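Local coordinates for cytochrome c-552/4 domain-containing protein (Ignicoccus hospitalis KIN4/I, PDB 4QO5) that probably carries electrons as a membrane-associated octaheme cytochrome, relaying them between c-type hemes fixed covalently to the chain, at residues R230-C235 and A281-T286; V244-V249 and T484-Q489; N478-G483 and R496-L501. All blocks are in the same frame, centred on the assembly; numbering follows the deposited sequence.

Contact 1. Residues R230-C235 and A281-T286; sequences RSPYTC and APTCAT. With HEC (heme c), chain H.
The thioether sulfur of Cys-284 overlaps that of Cys-235, SG to SG 3.4 Å. This is a non-bonded contact, because each sulfur is spoken for by its own heme: Cys-284 SG is linked to CAB of one heme c, over a stretched modelled bond of 2.6 Å, and Cys-235 SG to CAB of a second heme. Both cysteines open CXXCH heme-binding motifs, CGQCH and CATCH, whose histidines, His-239 and His-288, are axial ligands of two different irons. Pro-232 lies against the sulfur of Cys-284, its CA 3.7 Å from Cys-284 SG, and its ring also touches Trp-250 and Trp-259.

Beside the sulfurs, the polar part of the contact begins with Thr-283. Its OG1 donates to the carbonyl O of Arg-230 at 2.7 Å, arriving 31° out of the carbonyl plane with a C=O...OG1 angle of 139°. A chi1 of 63° puts this hydroxyl between the backbone N and the carbonyl carbon and turns it to Arg-230. Thr-283 is also the N-cap of helix 284-288, and its own N is bonded to Thr-286 OG1 at 3.0 Å. A water extends the link, giving a hydrogen to Ser-231 O (2.9 Å) and receiving one from Ala-285 N (3.1 Å).

Next to it, the methyl CB of Ala-285 lies against the aliphatic stem of Arg-230, 3.9 Å from CG. The extended chain carries the guanidinium onward to a propionate of another heme, to carbonyls of Met-268 and Ala-270, and to a cation-pi contact with Trp-273. Two thioether sulfurs in contact, with a hydroxyl-to-carbonyl hydrogen bond and a water bridge between backbones alongside, are consistent with two heme attachment sites held close together.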
loop_
_atom_site.group_PDB
_atom_site.type_symbol
_atom_site.label_atom_id
_atom_site.label_comp_id
_atom_site.label_asym_id
_atom_site.label_seq_id
_atom_site.Cartn_x
_atom_site.Cartn_y
_atom_site.Cartn_z
ATOM N N ARG A 230 -17.106 0.084 -10.935
ATOM C CA ARG A 230 -16.599 1.444 -11.076
ATOM C C ARG A 230 -15.718 1.927 -9.936
ATOM O O ARG A 230 -15.347 3.100 -9.900
ATOM C CB ARG A 230 -17.775 2.383 -11.200
ATOM C CG ARG A 230 -18.513 2.245 -12.496
ATOM C CD ARG A 230 -19.903 2.819 -12.393
ATOM N NE ARG A 230 -20.474 3.027 -13.705
ATOM C CZ ARG A 230 -21.656 3.579 -13.891
ATOM N NH1 ARG A 230 -22.377 3.847 -12.828
ATOM N NH2 ARG A 230 -22.152 3.769 -15.129
ATOM N N SER A 231 -15.413 1.039 -9.000
ATOM C CA SER A 231 -14.540 1.392 -7.879
ATOM C C SER A 231 -13.099 1.148 -8.310
ATOM O O SER A 231 -12.849 0.377 -9.226
ATOM C CB SER A 231 -14.858 0.511 -6.650
ATOM O OG SER A 231 -14.434 -0.832 -6.856
ATOM N N PRO A 232 -12.139 1.766 -7.630
ATOM C CA PRO A 232 -10.740 1.434 -7.940
ATOM C C PRO A 232 -10.326 0.080 -7.366
ATOM O O PRO A 232 -9.409 -0.560 -7.880
ATOM C CB PRO A 232 -9.966 2.547 -7.222
ATOM C CG PRO A 232 -10.860 2.891 -6.037
ATOM C CD PRO A 232 -12.258 2.800 -6.581
ATOM N N TYR A 233 -10.994 -0.341 -6.299
ATOM C CA TYR A 233 -10.594 -1.530 -5.557
ATOM C C TYR A 233 -10.665 -2.758 -6.432
ATOM O O TYR A 233 -9.798 -3.622 -6.391
ATOM C CB TYR A 233 -11.514 -1.732 -4.369
ATOM C CG TYR A 233 -11.414 -0.617 -3.366
ATOM C CD1 TYR A 233 -10.263 -0.446 -2.622
ATOM C CD2 TYR A 233 -12.477 0.260 -3.164
ATOM C CE1 TYR A 233 -10.166 0.572 -1.690
ATOM C CE2 TYR A 233 -12.388 1.282 -2.226
ATOM C CZ TYR A 233 -11.233 1.424 -1.497
ATOM O OH TYR A 233 -11.132 2.444 -0.575
ATOM N N THR A 234 -11.688 -2.800 -7.266
ATOM C CA THR A 234 -11.903 -3.984 -8.068
ATOM C C THR A 234 -10.790 -4.217 -9.114
ATOM O O THR A 234 -10.372 -5.346 -9.328
ATOM C CB THR A 234 -13.299 -3.985 -8.697
ATOM O OG1 THR A 234 -13.613 -5.324 -9.049
ATOM C CG2 THR A 234 -13.389 -3.074 -9.940
ATOM N N CYS A 235 -10.296 -3.147 -9.735
ATOM C CA CYS A 235 -9.202 -3.271 -10.699
ATOM C C CYS A 235 -7.898 -3.534 -9.991
ATOM O O CYS A 235 -6.967 -4.108 -10.564
ATOM C CB CYS A 235 -9.050 -2.001 -11.561
ATOM S SG CYS A 235 -10.580 -1.245 -12.082
ATOM N N ALA A 281 -14.704 13.216 -9.332
ATOM C CA ALA A 281 -13.355 12.654 -9.479
ATOM C C ALA A 281 -13.494 11.321 -10.199
ATOM O O ALA A 281 -14.370 10.536 -9.864
ATOM C CB ALA A 281 -12.676 12.443 -8.092
ATOM N N PRO A 282 -12.611 11.057 -11.174
ATOM C CA PRO A 282 -12.701 9.862 -12.029
ATOM C C PRO A 282 -12.059 8.617 -11.406
ATOM O O PRO A 282 -11.023 8.721 -10.739
ATOM C CB PRO A 282 -11.904 10.278 -13.259
ATOM C CG PRO A 282 -10.840 11.206 -12.690
ATOM C CD PRO A 282 -11.503 11.947 -11.570
ATOM N N THR A 283 -12.684 7.461 -11.611
ATOM C CA THR A 283 -12.074 6.181 -11.290
ATOM C C THR A 283 -11.602 5.493 -12.563
ATOM O O THR A 283 -11.764 6.027 -13.667
ATOM C CB THR A 283 -13.076 5.223 -10.623
ATOM O OG1 THR A 283 -14.148 4.929 -11.537
ATOM C CG2 THR A 283 -13.633 5.826 -9.343
ATOM N N CYS A 284 -11.053 4.291 -12.407
ATOM C CA CYS A 284 -10.587 3.513 -13.557
ATOM C C CYS A 284 -11.656 3.424 -14.630
ATOM O O CYS A 284 -11.390 3.697 -15.798
ATOM C CB CYS A 284 -10.237 2.094 -13.142
ATOM S SG CYS A 284 -9.630 1.931 -11.468
ATOM N N ALA A 285 -12.867 3.043 -14.240
ATOM C CA ALA A 285 -13.949 2.872 -15.222
ATOM C C ALA A 285 -14.260 4.177 -15.958
ATOM O O ALA A 285 -14.529 4.165 -17.158
ATOM C CB ALA A 285 -15.199 2.342 -14.562
ATOM N N THR A 286 -14.222 5.299 -15.240
ATOM C CA THR A 286 -14.531 6.604 -15.844
ATOM C C THR A 286 -13.724 6.835 -17.104
ATOM O O THR A 286 -14.262 7.219 -18.148
ATOM C CB THR A 286 -14.234 7.789 -14.874
ATOM O OG1 THR A 286 -14.911 7.588 -13.620
ATOM C CG2 THR A 286 -14.685 9.099 -15.510
HETATM FE FE HEC H . -5.611 4.335 -16.650
HETATM C CHA HEC H . -3.251 3.844 -19.114
HETATM C CHB HEC H . -5.651 0.988 -15.952
HETATM C CHC HEC H . -7.310 4.980 -13.801
HETATM C CHD HEC H . -6.318 7.391 -17.832
HETATM N NA HEC H . -4.656 2.740 -17.401
HETATM C C1A HEC H . -3.650 2.752 -18.357
HETATM C C2A HEC H . -3.080 1.430 -18.429
HETATM C C3A HEC H . -3.718 0.643 -17.544
HETATM C C4A HEC H . -4.737 1.440 -16.888
HETATM C CMA HEC H . -3.474 -0.859 -17.254
HETATM C CAA HEC H . -1.908 1.049 -19.361
HETATM C CBA HEC H . -2.441 0.205 -20.525
HETATM C CGA HEC H . -1.290 0.100 -21.492
HETATM O O1A HEC H . -0.413 -0.778 -21.293
HETATM O O2A HEC H . -1.234 0.932 -22.436
HETATM N NB HEC H . -6.388 3.185 -15.222
HETATM C C1B HEC H . -6.180 1.835 -15.042
HETATM C C2B HEC H . -6.486 1.501 -13.696
HETATM C C3B HEC H . -6.885 2.647 -13.128
HETATM C C4B HEC H . -6.867 3.706 -14.073
HETATM C CMB HEC H . -6.339 0.043 -13.164
HETATM C CAB HEC H . -7.296 3.077 -11.733
HETATM C CBB HEC H . -6.536 2.338 -10.626
HETATM N NC HEC H . -6.705 5.791 -15.990
HETATM C C1C HEC H . -7.259 5.974 -14.737
HETATM C C2C HEC H . -7.972 7.234 -14.705
HETATM C C3C HEC H . -7.401 7.942 -15.699
HETATM C C4C HEC H . -6.775 7.025 -16.593
HETATM C CMC HEC H . -8.410 7.791 -13.334
HETATM C CAC HEC H . -7.562 9.391 -16.213
HETATM C CBC HEC H . -7.905 10.481 -15.187
HETATM N ND HEC H . -4.901 5.438 -18.233
HETATM C C1D HEC H . -5.327 6.728 -18.502
HETATM C C2D HEC H . -4.598 7.247 -19.619
HETATM C C3D HEC H . -3.621 6.155 -20.001
HETATM C C4D HEC H . -3.889 5.053 -19.095
HETATM C CMD HEC H . -4.749 8.651 -20.246
HETATM C CAD HEC H . -2.621 6.149 -21.161
HETATM C CBD HEC H . -3.466 5.663 -22.358
HETATM C CGD HEC H . -2.581 4.978 -23.363
HETATM O O1D HEC H . -1.509 4.472 -22.956
HETATM O O2D HEC H . -2.934 4.932 -24.573
HETATM O O HOH W 1 -13.407 1.120 -11.927
#

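Contact 2. Residues V244-V249 and T484-Q489; sequences VPAFNV and TAMNGQ. With HEC (heme c), chain H.
Apolar packing joins Val-249 to Met-486: the CG1 methyl lies 3.7 Å from Met-486 CB and reaches on to the backbone, 3.6 Å from Met-486 O. With CG1 opposite the backbone N (chi1 163°), the same methyl also sits 3.7 Å from Gly-488 N, beside the turn that follows the helix. Ala-246, one turn earlier on helix 246-252, meets the far end of the methionine, its CB 4.1 Å from Met-486 CE.

Metal coordination is the second kind. Met-486 SD binds the heme iron at 2.4 Å, and His-288, which ends a CXXCH motif, binds the same iron; His/Met axial ligation of this sort is well known among c-type cytochromes. The methionine follows directly on the end of helix 464-485, so this long helix delivers a ligand to a heme whose covalent attachment lies in a distant part of the sequence. The bend at chi3 (-79°) lays the carbons flanking the sulfur over the porphyrin: CG stands 3.3 Å from heme NC, while CE stands 3.4 Å from NA, across the ring.

Contacts with the porphyrin rim complete the set. The methyl of Ala-246 presses on pyrrole B, its CB 3.3 Å from heme CMB, and Ala-485 packs by CB at the base of a propionate. Tyr-482 backs Ala-246, and Leu-316 touches Ala-485.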
loop_
_atom_site.group_PDB
_atom_site.type_symbol
_atom_site.label_atom_id
_atom_site.label_comp_id
_atom_site.label_asym_id
_atom_site.label_seq_id
_atom_site.Cartn_x
_atom_site.Cartn_y
_atom_site.Cartn_z
ATOM N N VAL A 244 2.376 -3.489 -12.879
ATOM C CA VAL A 244 1.240 -2.845 -13.528
ATOM C C VAL A 244 0.518 -1.924 -12.540
ATOM O O VAL A 244 -0.681 -2.058 -12.328
ATOM C CB VAL A 244 0.263 -3.922 -14.111
ATOM C CG1 VAL A 244 0.869 -4.603 -15.343
ATOM C CG2 VAL A 244 -0.072 -4.994 -13.058
ATOM N N PRO A 245 1.245 -0.936 -11.975
ATOM C CA PRO A 245 0.805 -0.244 -10.756
ATOM C C PRO A 245 -0.286 0.796 -10.974
ATOM O O PRO A 245 -0.193 1.884 -10.398
ATOM C CB PRO A 245 2.072 0.483 -10.309
ATOM C CG PRO A 245 2.737 0.874 -11.624
ATOM C CD PRO A 245 2.513 -0.385 -12.491
ATOM N N ALA A 246 -1.281 0.506 -11.804
ATOM C CA ALA A 246 -2.318 1.500 -12.044
ATOM C C ALA A 246 -3.107 1.851 -10.765
ATOM O O ALA A 246 -3.377 3.031 -10.505
ATOM C CB ALA A 246 -3.221 1.087 -13.205
ATOM N N PHE A 247 -3.403 0.858 -9.926
ATOM C CA PHE A 247 -4.107 1.143 -8.683
ATOM C C PHE A 247 -3.303 2.058 -7.769
ATOM O O PHE A 247 -3.848 2.974 -7.154
ATOM C CB PHE A 247 -4.478 -0.142 -7.924
ATOM C CG PHE A 247 -5.186 0.115 -6.633
ATOM C CD1 PHE A 247 -6.531 0.438 -6.630
ATOM C CD2 PHE A 247 -4.508 0.045 -5.422
ATOM C CE1 PHE A 247 -7.202 0.678 -5.453
ATOM C CE2 PHE A 247 -5.169 0.291 -4.232
ATOM C CZ PHE A 247 -6.526 0.604 -4.247
ATOM N N ASN A 248 -2.003 1.804 -7.682
ATOM C CA ASN A 248 -1.151 2.515 -6.733
ATOM C C ASN A 248 -0.943 3.941 -7.184
ATOM O O ASN A 248 -0.967 4.871 -6.386
ATOM C CB ASN A 248 0.196 1.831 -6.652
ATOM C CG ASN A 248 0.080 0.347 -6.334
ATOM O OD1 ASN A 248 -0.092 -0.481 -7.231
ATOM N ND2 ASN A 248 0.179 0.007 -5.055
ATOM N N VAL A 249 -0.752 4.094 -8.488
ATOM C CA VAL A 249 -0.622 5.414 -9.101
ATOM C C VAL A 249 -1.894 6.221 -8.872
ATOM O O VAL A 249 -1.847 7.379 -8.451
ATOM C CB VAL A 249 -0.367 5.281 -10.610
ATOM C CG1 VAL A 249 -0.642 6.607 -11.316
ATOM C CG2 VAL A 249 1.084 4.839 -10.867
ATOM N N THR A 484 3.054 8.794 -15.200
ATOM C CA THR A 484 2.922 10.006 -16.033
ATOM C C THR A 484 1.518 10.047 -16.624
ATOM O O THR A 484 0.843 11.059 -16.554
ATOM C CB THR A 484 3.976 10.025 -17.134
ATOM O OG1 THR A 484 5.272 9.906 -16.535
ATOM C CG2 THR A 484 3.901 11.329 -17.956
ATOM N N ALA A 485 1.056 8.913 -17.154
ATOM C CA ALA A 485 -0.272 8.843 -17.753
ATOM C C ALA A 485 -1.388 9.156 -16.764
ATOM O O ALA A 485 -2.388 9.774 -17.135
ATOM C CB ALA A 485 -0.508 7.459 -18.374
ATOM N N MET A 486 -1.237 8.711 -15.513
ATOM C CA MET A 486 -2.353 8.772 -14.575
ATOM C C MET A 486 -2.049 9.571 -13.295
ATOM O O MET A 486 -2.689 9.357 -12.260
ATOM C CB MET A 486 -2.831 7.361 -14.230
ATOM C CG MET A 486 -3.585 6.739 -15.418
ATOM S SD MET A 486 -3.872 4.982 -15.147
ATOM C CE MET A 486 -2.240 4.325 -15.563
ATOM N N ASN A 487 -1.069 10.463 -13.400
ATOM C CA ASN A 487 -0.813 11.494 -12.397
ATOM C C ASN A 487 -0.298 10.948 -11.079
ATOM O O ASN A 487 -0.775 11.335 -10.009
ATOM C CB ASN A 487 -2.078 12.320 -12.159
ATOM C CG ASN A 487 -2.693 12.797 -13.440
ATOM O OD1 ASN A 487 -2.015 13.386 -14.278
ATOM N ND2 ASN A 487 -3.970 12.504 -13.628
ATOM N N GLY A 488 0.685 10.057 -11.163
ATOM C CA GLY A 488 1.357 9.565 -9.982
ATOM C C GLY A 488 2.459 10.536 -9.600
ATOM O O GLY A 488 2.686 11.546 -10.270
ATOM N N GLN A 489 3.135 10.232 -8.504
ATOM C CA GLN A 489 4.268 11.011 -8.050
ATOM C C GLN A 489 5.398 10.064 -7.646
ATOM O O GLN A 489 6.428 9.995 -8.312
ATOM C CB GLN A 489 3.861 11.921 -6.884
ATOM C CG GLN A 489 2.932 13.079 -7.285
ATOM C CD GLN A 489 1.453 12.717 -7.207
ATOM O OE1 GLN A 489 1.071 11.704 -6.614
ATOM N NE2 GLN A 489 0.614 13.548 -7.808
HETATM FE FE HEC H . -5.611 4.335 -16.650
HETATM C CHA HEC H . -3.251 3.844 -19.114
HETATM C CHB HEC H . -5.651 0.988 -15.952
HETATM C CHC HEC H . -7.310 4.980 -13.801
HETATM C CHD HEC H . -6.318 7.391 -17.832
HETATM N NA HEC H . -4.656 2.740 -17.401
HETATM C C1A HEC H . -3.650 2.752 -18.357
HETATM C C2A HEC H . -3.080 1.430 -18.429
HETATM C C3A HEC H . -3.718 0.643 -17.544
HETATM C C4A HEC H . -4.737 1.440 -16.888
HETATM C CMA HEC H . -3.474 -0.859 -17.254
HETATM C CAA HEC H . -1.908 1.049 -19.361
HETATM C CBA HEC H . -2.441 0.205 -20.525
HETATM C CGA HEC H . -1.290 0.100 -21.492
HETATM O O1A HEC H . -0.413 -0.778 -21.293
HETATM O O2A HEC H . -1.234 0.932 -22.436
HETATM N NB HEC H . -6.388 3.185 -15.222
HETATM C C1B HEC H . -6.180 1.835 -15.042
HETATM C C2B HEC H . -6.486 1.501 -13.696
HETATM C C3B HEC H . -6.885 2.647 -13.128
HETATM C C4B HEC H . -6.867 3.706 -14.073
HETATM C CMB HEC H . -6.339 0.043 -13.164
HETATM C CAB HEC H . -7.296 3.077 -11.733
HETATM C CBB HEC H . -6.536 2.338 -10.626
HETATM N NC HEC H . -6.705 5.791 -15.990
HETATM C C1C HEC H . -7.259 5.974 -14.737
HETATM C C2C HEC H . -7.972 7.234 -14.705
HETATM C C3C HEC H . -7.401 7.942 -15.699
HETATM C C4C HEC H . -6.775 7.025 -16.593
HETATM C CMC HEC H . -8.410 7.791 -13.334
HETATM C CAC HEC H . -7.562 9.391 -16.213
HETATM C CBC HEC H . -7.905 10.481 -15.187
HETATM N ND HEC H . -4.901 5.438 -18.233
HETATM C C1D HEC H . -5.327 6.728 -18.502
HETATM C C2D HEC H . -4.598 7.247 -19.619
HETATM C C3D HEC H . -3.621 6.155 -20.001
HETATM C C4D HEC H . -3.889 5.053 -19.095
HETATM C CMD HEC H . -4.749 8.651 -20.246
HETATM C CAD HEC H . -2.621 6.149 -21.161
HETATM C CBD HEC H . -3.466 5.663 -22.358
HETATM C CGD HEC H . -2.581 4.978 -23.363
HETATM O O1D HEC H . -1.509 4.472 -22.956
HETATM O O2D HEC H . -2.934 4.932 -24.573
#

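Contact 3. Residues N478-G483 and R496-L501; sequences NSIRYG and RGWYQL. With HEC (heme c), chain H.
Ile-480 and Gly-497 bring the two backbones closest, with CA atoms 5.1 Å apart. Helix 464-485 is met here by the N-terminal end of helix 498-520, for which Gly-497 is the N-cap, and the second helix sets off in nearly the opposite direction. Ile-480 CG1 comes to 3.6 Å from Gly-497 CA.

From there the isoleucine chain, extended at chi2 (162°) so that CD1 reaches the indole, crosses Trp-498 at about a right angle. Its CD1 stands over the ring face in a CH-pi contact, 3.7 Å from the centroid of the five-membered ring and 12° off the normal, and its CG2 nears Trp-498 NE1 at 3.5 Å. The two segments thus form the base of a helical hairpin, packed along helix 413-447, whose Gln-426 accepts from Trp-498 NE1. Replacing Trp-498 by an alanine would probably leave a gap under the Ile-480 methyls and strip Gln-426 of its indole donor.

Leu-501 CD2 adds a methyl contact 3.7 Å from Ile-480 CD1. On the other flank, Ser-479 CB lies 3.3 Å from Arg-496 O, a carbonyl buried here without a partner in the model, while Ser-479 OG bonds to Phe-475 O; the arginine's bent chain leads its guanidinium away to a salt bridge with Asp-241.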
loop_
_atom_site.group_PDB
_atom_site.type_symbol
_atom_site.label_atom_id
_atom_site.label_comp_id
_atom_site.label_asym_id
_atom_site.label_seq_id
_atom_site.Cartn_x
_atom_site.Cartn_y
_atom_site.Cartn_z
ATOM N N ASN A 478 7.755 0.776 -16.984
ATOM C CA ASN A 478 6.301 0.702 -16.887
ATOM C C ASN A 478 5.738 1.659 -15.842
ATOM O O ASN A 478 4.771 2.369 -16.095
ATOM C CB ASN A 478 5.850 -0.717 -16.553
ATOM C CG ASN A 478 5.891 -1.641 -17.760
ATOM O OD1 ASN A 478 6.188 -1.220 -18.886
ATOM N ND2 ASN A 478 5.600 -2.914 -17.526
ATOM N N SER A 479 6.328 1.655 -14.654
ATOM C CA SER A 479 5.830 2.509 -13.583
ATOM C C SER A 479 5.935 3.983 -13.956
ATOM O O SER A 479 5.030 4.774 -13.672
ATOM C CB SER A 479 6.572 2.237 -12.277
ATOM O OG SER A 479 6.184 0.984 -11.739
ATOM N N ILE A 480 7.034 4.348 -14.602
ATOM C CA ILE A 480 7.229 5.745 -15.001
ATOM C C ILE A 480 6.162 6.188 -15.994
ATOM O O ILE A 480 5.590 7.278 -15.879
ATOM C CB ILE A 480 8.634 5.956 -15.606
ATOM C CG1 ILE A 480 9.691 5.817 -14.510
ATOM C CG2 ILE A 480 8.749 7.352 -16.265
ATOM C CD1 ILE A 480 11.096 5.586 -15.045
ATOM N N ARG A 481 5.885 5.326 -16.971
ATOM C CA ARG A 481 4.875 5.614 -17.973
ATOM C C ARG A 481 3.480 5.641 -17.344
ATOM O O ARG A 481 2.704 6.548 -17.610
ATOM C CB ARG A 481 4.951 4.591 -19.108
ATOM C CG ARG A 481 6.242 4.712 -19.921
ATOM C CD ARG A 481 6.232 3.767 -21.124
ATOM N NE ARG A 481 6.424 2.365 -20.757
ATOM C CZ ARG A 481 7.542 1.681 -20.992
ATOM N NH1 ARG A 481 8.577 2.271 -21.565
ATOM N NH2 ARG A 481 7.630 0.405 -20.643
ATOM N N TYR A 482 3.183 4.665 -16.485
ATOM C CA TYR A 482 1.890 4.638 -15.800
ATOM C C TYR A 482 1.671 5.898 -14.957
ATOM O O TYR A 482 0.566 6.472 -14.938
ATOM C CB TYR A 482 1.826 3.436 -14.845
ATOM C CG TYR A 482 1.310 2.143 -15.440
ATOM C CD1 TYR A 482 1.737 1.686 -16.680
ATOM C CD2 TYR A 482 0.412 1.363 -14.732
ATOM C CE1 TYR A 482 1.264 0.467 -17.197
ATOM C CE2 TYR A 482 -0.060 0.155 -15.238
ATOM C CZ TYR A 482 0.360 -0.281 -16.464
ATOM O OH TYR A 482 -0.127 -1.488 -16.943
ATOM N N GLY A 483 2.701 6.272 -14.203
ATOM C CA GLY A 483 2.633 7.397 -13.278
ATOM C C GLY A 483 2.445 8.705 -14.023
ATOM O O GLY A 483 1.744 9.604 -13.564
ATOM N N ARG A 496 9.363 3.152 -7.569
ATOM C CA ARG A 496 9.462 2.199 -8.679
ATOM C C ARG A 496 9.770 2.941 -9.981
ATOM O O ARG A 496 9.582 2.413 -11.056
ATOM C CB ARG A 496 8.149 1.419 -8.818
ATOM C CG ARG A 496 8.299 -0.006 -9.369
ATOM C CD ARG A 496 8.975 -0.925 -8.340
ATOM N NE ARG A 496 8.106 -1.219 -7.205
ATOM C CZ ARG A 496 8.514 -1.848 -6.106
ATOM N NH1 ARG A 496 9.774 -2.242 -6.004
ATOM N NH2 ARG A 496 7.669 -2.083 -5.115
ATOM N N GLY A 497 10.264 4.167 -9.874
ATOM C CA GLY A 497 10.372 5.032 -11.045
ATOM C C GLY A 497 11.782 5.409 -11.442
ATOM O O GLY A 497 12.659 4.549 -11.474
ATOM N N TRP A 498 12.001 6.690 -11.767
ATOM C CA TRP A 498 13.282 7.121 -12.327
ATOM C C TRP A 498 14.482 6.750 -11.475
ATOM O O TRP A 498 15.520 6.344 -12.000
ATOM C CB TRP A 498 13.298 8.633 -12.641
ATOM C CG TRP A 498 12.720 8.910 -13.993
ATOM C CD1 TRP A 498 11.546 9.552 -14.275
ATOM C CD2 TRP A 498 13.266 8.503 -15.250
ATOM N NE1 TRP A 498 11.342 9.588 -15.634
ATOM C CE2 TRP A 498 12.380 8.939 -16.252
ATOM C CE3 TRP A 498 14.419 7.803 -15.625
ATOM C CZ2 TRP A 498 12.605 8.697 -17.612
ATOM C CZ3 TRP A 498 14.644 7.570 -16.982
ATOM C CH2 TRP A 498 13.743 8.017 -17.952
ATOM N N TYR A 499 14.352 6.899 -10.160
ATOM C CA TYR A 499 15.460 6.586 -9.280
ATOM C C TYR A 499 15.815 5.105 -9.410
ATOM O O TYR A 499 16.990 4.741 -9.507
ATOM C CB TYR A 499 15.152 6.956 -7.816
ATOM C CG TYR A 499 16.206 6.401 -6.893
ATOM C CD1 TYR A 499 17.381 7.105 -6.636
ATOM C CD2 TYR A 499 16.045 5.149 -6.315
ATOM C CE1 TYR A 499 18.359 6.566 -5.820
ATOM C CE2 TYR A 499 17.008 4.609 -5.515
ATOM C CZ TYR A 499 18.158 5.314 -5.262
ATOM O OH TYR A 499 19.102 4.739 -4.446
ATOM N N GLN A 500 14.796 4.253 -9.425
ATOM C CA GLN A 500 15.038 2.812 -9.504
ATOM C C GLN A 500 15.625 2.429 -10.853
ATOM O O GLN A 500 16.506 1.561 -10.936
ATOM C CB GLN A 500 13.760 2.019 -9.228
ATOM C CG GLN A 500 13.207 2.235 -7.825
ATOM C CD GLN A 500 14.087 1.621 -6.742
ATOM O OE1 GLN A 500 14.916 0.752 -7.015
ATOM N NE2 GLN A 500 13.925 2.093 -5.516
ATOM N N LEU A 501 15.147 3.087 -11.908
ATOM C CA LEU A 501 15.612 2.775 -13.255
ATOM C C LEU A 501 17.093 3.144 -13.396
ATOM O O LEU A 501 17.894 2.349 -13.884
ATOM C CB LEU A 501 14.765 3.506 -14.298
ATOM C CG LEU A 501 15.095 3.321 -15.781
ATOM C CD1 LEU A 501 15.312 1.857 -16.099
ATOM C CD2 LEU A 501 13.966 3.883 -16.644
HETATM FE FE HEC H . -5.611 4.335 -16.650
HETATM C CHA HEC H . -3.251 3.844 -19.114
HETATM C CHB HEC H . -5.651 0.988 -15.952
HETATM C CHC HEC H . -7.310 4.980 -13.801
HETATM C CHD HEC H . -6.318 7.391 -17.832
HETATM N NA HEC H . -4.656 2.740 -17.401
HETATM C C1A HEC H . -3.650 2.752 -18.357
HETATM C C2A HEC H . -3.080 1.430 -18.429
HETATM C C3A HEC H . -3.718 0.643 -17.544
HETATM C C4A HEC H . -4.737 1.440 -16.888
HETATM C CMA HEC H . -3.474 -0.859 -17.254
HETATM C CAA HEC H . -1.908 1.049 -19.361
HETATM C CBA HEC H . -2.441 0.205 -20.525
HETATM C CGA HEC H . -1.290 0.100 -21.492
HETATM O O1A HEC H . -0.413 -0.778 -21.293
HETATM O O2A HEC H . -1.234 0.932 -22.436
HETATM N NB HEC H . -6.388 3.185 -15.222
HETATM C C1B HEC H . -6.180 1.835 -15.042
HETATM C C2B HEC H . -6.486 1.501 -13.696
HETATM C C3B HEC H . -6.885 2.647 -13.128
HETATM C C4B HEC H . -6.867 3.706 -14.073
HETATM C CMB HEC H . -6.339 0.043 -13.164
HETATM C CAB HEC H . -7.296 3.077 -11.733
HETATM C CBB HEC H . -6.536 2.338 -10.626
HETATM N NC HEC H . -6.705 5.791 -15.990
HETATM C C1C HEC H . -7.259 5.974 -14.737
HETATM C C2C HEC H . -7.972 7.234 -14.705
HETATM C C3C HEC H . -7.401 7.942 -15.699
HETATM C C4C HEC H . -6.775 7.025 -16.593
HETATM C CMC HEC H . -8.410 7.791 -13.334
HETATM C CAC HEC H . -7.562 9.391 -16.213
HETATM C CBC HEC H . -7.905 10.481 -15.187
HETATM N ND HEC H . -4.901 5.438 -18.233
HETATM C C1D HEC H . -5.327 6.728 -18.502
HETATM C C2D HEC H . -4.598 7.247 -19.619
HETATM C C3D HEC H . -3.621 6.155 -20.001
HETATM C C4D HEC H . -3.889 5.053 -19.095
HETATM C CMD HEC H . -4.749 8.651 -20.246
HETATM C CAD HEC H . -2.621 6.149 -21.161
HETATM C CBD HEC H . -3.466 5.663 -22.358
HETATM C CGD HEC H . -2.581 4.978 -23.363
HETATM O O1D HEC H . -1.509 4.472 -22.956
HETATM O O2D HEC H . -2.934 4.932 -24.573
#

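Overall arrangement
All three contacts are buried, and they differ in chemistry more than in depth. Contact 1 ties two heme-attachment motifs by sulfur contact, a hydroxyl-to-carbonyl hydrogen bond and a water, whereas contacts 2 and 3 have no hydrogen bond across their segments. The same heme touches all three: contact 1 supplies a thioether, contact 2 the axial methionine, and contact 3 reaches it only through Tyr-482. Contacts 2 and 3 share helix 464-485 and are joined by a probable Gly-488 N to Gly-483 O hydrogen bond of 2.7 Å; Phe-247 packs contact 2 on Pro-232 of contact 1. Phe-260 of the second subunit stacks on Tyr-233 of contact 1; the third subunit borders contacts 2 and 3.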